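Local structure of pyocin S5 (Pseudomonas aeruginosa PAO1, 6THK) at residues Ala420-Glu425 with Val440-Leu445. The protein is a bacteriocin of the channel-forming colicin family that probably kills target bacteria by opening pores that depolarise the cytoplasmic membrane. The protein carries 1 engineered substitution. Numbering follows the deposited sequence.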
loop_
_atom_site.group_PDB
_atom_site.type_symbol
_atom_site.label_atom_id
_atom_site.label_comp_id
_atom_site.label_asym_id
_atom_site.label_seq_id
_atom_site.Cartn_x
_atom_site.Cartn_y
_atom_site.Cartn_z
ATOM N N ALA A 420 -17.678 48.529 -25.376
ATOM C CA ALA A 420 -18.634 49.600 -25.677
ATOM C C ALA A 420 -17.980 50.968 -25.481
ATOM O O ALA A 420 -18.142 51.827 -26.335
ATOM C CB ALA A 420 -19.870 49.453 -24.801
ATOM N N SER A 421 -17.149 51.126 -24.424
ATOM C CA SER A 421 -16.424 52.364 -24.125
ATOM C C SER A 421 -15.434 52.694 -25.217
ATOM O O SER A 421 -15.326 53.857 -25.605
ATOM C CB SER A 421 -15.702 52.264 -22.786
ATOM O OG SER A 421 -15.128 53.513 -22.440
ATOM N N LEU A 422 -14.723 51.678 -25.681
ATOM C CA LEU A 422 -13.715 51.826 -26.710
ATOM C C LEU A 422 -14.312 52.219 -28.047
ATOM O O LEU A 422 -13.843 53.134 -28.703
ATOM C CB LEU A 422 -12.950 50.518 -26.862
ATOM C CG LEU A 422 -11.834 50.562 -27.892
ATOM C CD1 LEU A 422 -11.016 51.816 -27.676
ATOM C CD2 LEU A 422 -10.972 49.322 -27.787
ATOM N N TYR A 423 -15.348 51.498 -28.443
ATOM C CA TYR A 423 -16.025 51.744 -29.701
ATOM C C TYR A 423 -16.691 53.104 -29.760
ATOM O O TYR A 423 -16.731 53.734 -30.804
ATOM C CB TYR A 423 -16.975 50.603 -30.023
ATOM C CG TYR A 423 -16.207 49.337 -30.240
ATOM C CD1 TYR A 423 -15.059 49.339 -31.011
ATOM C CD2 TYR A 423 -16.594 48.154 -29.646
ATOM C CE1 TYR A 423 -14.330 48.191 -31.205
ATOM C CE2 TYR A 423 -15.868 46.999 -29.830
ATOM C CZ TYR A 423 -14.743 47.024 -30.616
ATOM O OH TYR A 423 -14.029 45.874 -30.806
ATOM N N GLN A 424 -17.241 53.539 -28.640
ATOM C CA GLN A 424 -17.867 54.834 -28.593
ATOM C C GLN A 424 -16.834 55.910 -28.869
ATOM O O GLN A 424 -17.077 56.821 -29.633
ATOM C CB GLN A 424 -18.481 55.061 -27.224
ATOM C CG GLN A 424 -18.751 56.515 -26.918
ATOM C CD GLN A 424 -20.226 56.807 -26.845
ATOM O OE1 GLN A 424 -21.044 56.030 -27.324
ATOM N NE2 GLN A 424 -20.572 57.926 -26.241
ATOM N N GLU A 425 -15.665 55.796 -28.260
ATOM C CA GLU A 425 -14.619 56.778 -28.510
ATOM C C GLU A 425 -14.132 56.706 -29.971
ATOM O O GLU A 425 -13.764 57.712 -30.551
ATOM C CB GLU A 425 -13.538 56.840 -27.406
ATOM C CG GLU A 425 -12.660 58.118 -27.470
ATOM C CD GLU A 425 -13.355 59.400 -27.002
ATOM O OE1 GLU A 425 -14.431 59.240 -26.396
ATOM O OE2 GLU A 425 -12.851 60.545 -27.235
ATOM N N VAL A 440 -5.420 58.447 -26.670
ATOM C CA VAL A 440 -5.271 58.541 -25.232
ATOM C C VAL A 440 -6.034 57.404 -24.568
ATOM O O VAL A 440 -5.550 56.799 -23.624
ATOM C CB VAL A 440 -5.806 59.875 -24.697
ATOM C CG1 VAL A 440 -6.086 59.765 -23.211
ATOM C CG2 VAL A 440 -4.817 60.988 -24.970
ATOM N N LYS A 441 -7.235 57.119 -25.055
ATOM C CA LYS A 441 -8.022 56.037 -24.500
ATOM C C LYS A 441 -7.343 54.685 -24.699
ATOM O O LYS A 441 -7.314 53.875 -23.788
ATOM C CB LYS A 441 -9.424 56.039 -25.108
ATOM C CG LYS A 441 -10.134 54.700 -25.064
ATOM C CD LYS A 441 -11.143 54.647 -23.935
ATOM C CE LYS A 441 -10.968 53.390 -23.110
ATOM N NZ LYS A 441 -12.257 52.904 -22.557
ATOM N N ILE A 442 -6.804 54.429 -25.889
ATOM C CA ILE A 442 -6.125 53.155 -26.114
ATOM C C ILE A 442 -4.855 53.023 -25.287
ATOM O O ILE A 442 -4.594 51.976 -24.718
ATOM C CB ILE A 442 -5.861 52.813 -27.600
ATOM C CG1 ILE A 442 -5.700 54.058 -28.450
ATOM C CG2 ILE A 442 -6.981 51.959 -28.161
ATOM C CD1 ILE A 442 -5.540 53.737 -29.916
ATOM N N GLU A 443 -4.085 54.101 -25.183
ATOM C CA GLU A 443 -2.855 54.054 -24.405
ATOM C C GLU A 443 -3.170 53.761 -22.956
ATOM O O GLU A 443 -2.494 52.971 -22.317
ATOM C CB GLU A 443 -2.100 55.379 -24.493
ATOM C CG GLU A 443 -1.182 55.636 -23.310
ATOM C CD GLU A 443 -0.811 57.094 -23.167
ATOM O OE1 GLU A 443 -1.534 57.823 -22.462
ATOM O OE2 GLU A 443 0.200 57.514 -23.764
ATOM N N THR A 444 -4.198 54.413 -22.436
ATOM C CA THR A 444 -4.616 54.196 -21.074
ATOM C C THR A 444 -5.103 52.775 -20.875
ATOM O O THR A 444 -4.728 52.104 -19.926
ATOM C CB THR A 444 -5.788 55.126 -20.755
ATOM O OG1 THR A 444 -5.304 56.463 -20.621
ATOM C CG2 THR A 444 -6.481 54.697 -19.487
ATOM N N LEU A 445 -5.920 52.311 -21.805
ATOM C CA LEU A 445 -6.491 50.972 -21.731
ATOM C C LEU A 445 -5.462 49.858 -21.833
ATOM O O LEU A 445 -5.493 48.897 -21.079
ATOM C CB LEU A 445 -7.543 50.812 -22.824
ATOM C CG LEU A 445 -8.001 49.406 -23.166
ATOM C CD1 LEU A 445 -9.178 49.023 -22.289
ATOM C CD2 LEU A 445 -8.373 49.346 -24.633
#
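Leu422 is the apolar centre of this contact, and its two methyl groups divide the work. Leu422 CD1 lies 4.0 Å from Lys441 CG. It also meets the branch methyl of Ile442, with Leu422 CD1 4.1 Å from Ile442 CG2. On the other methyl, Leu422 CD2 reaches Leu445 CD2 at 4.1 Å, and these two leucine side chains cross at about a right angle. Leu422 and Ile442 are buried, and the methyl groups meet at ordinary van der Waals distance; Leu445 lies nearer the surface. The other margin is polar and partly open to solvent. There Lys441 NZ donates a hydrogen bond of 2.9 Å to Ser421 OG. The lysine bends at chi2, chi3 and chi4, which brings its ammonium group to the hydroxyl while its CG stays on Leu422. One side chain thus serves both the apolar and the polar part. The two segments run nearly antiparallel, at 156°, with axes 10.6 Å apart at closest approach. They belong to helices 419-431 and 436-446, consecutive in the colicin pore-forming domain and joined by residues 432-435, so the pair forms a helical hairpin. Helix 451-464 covers the apolar side: Ile457 touches Leu422 and Trp453 touches Leu445.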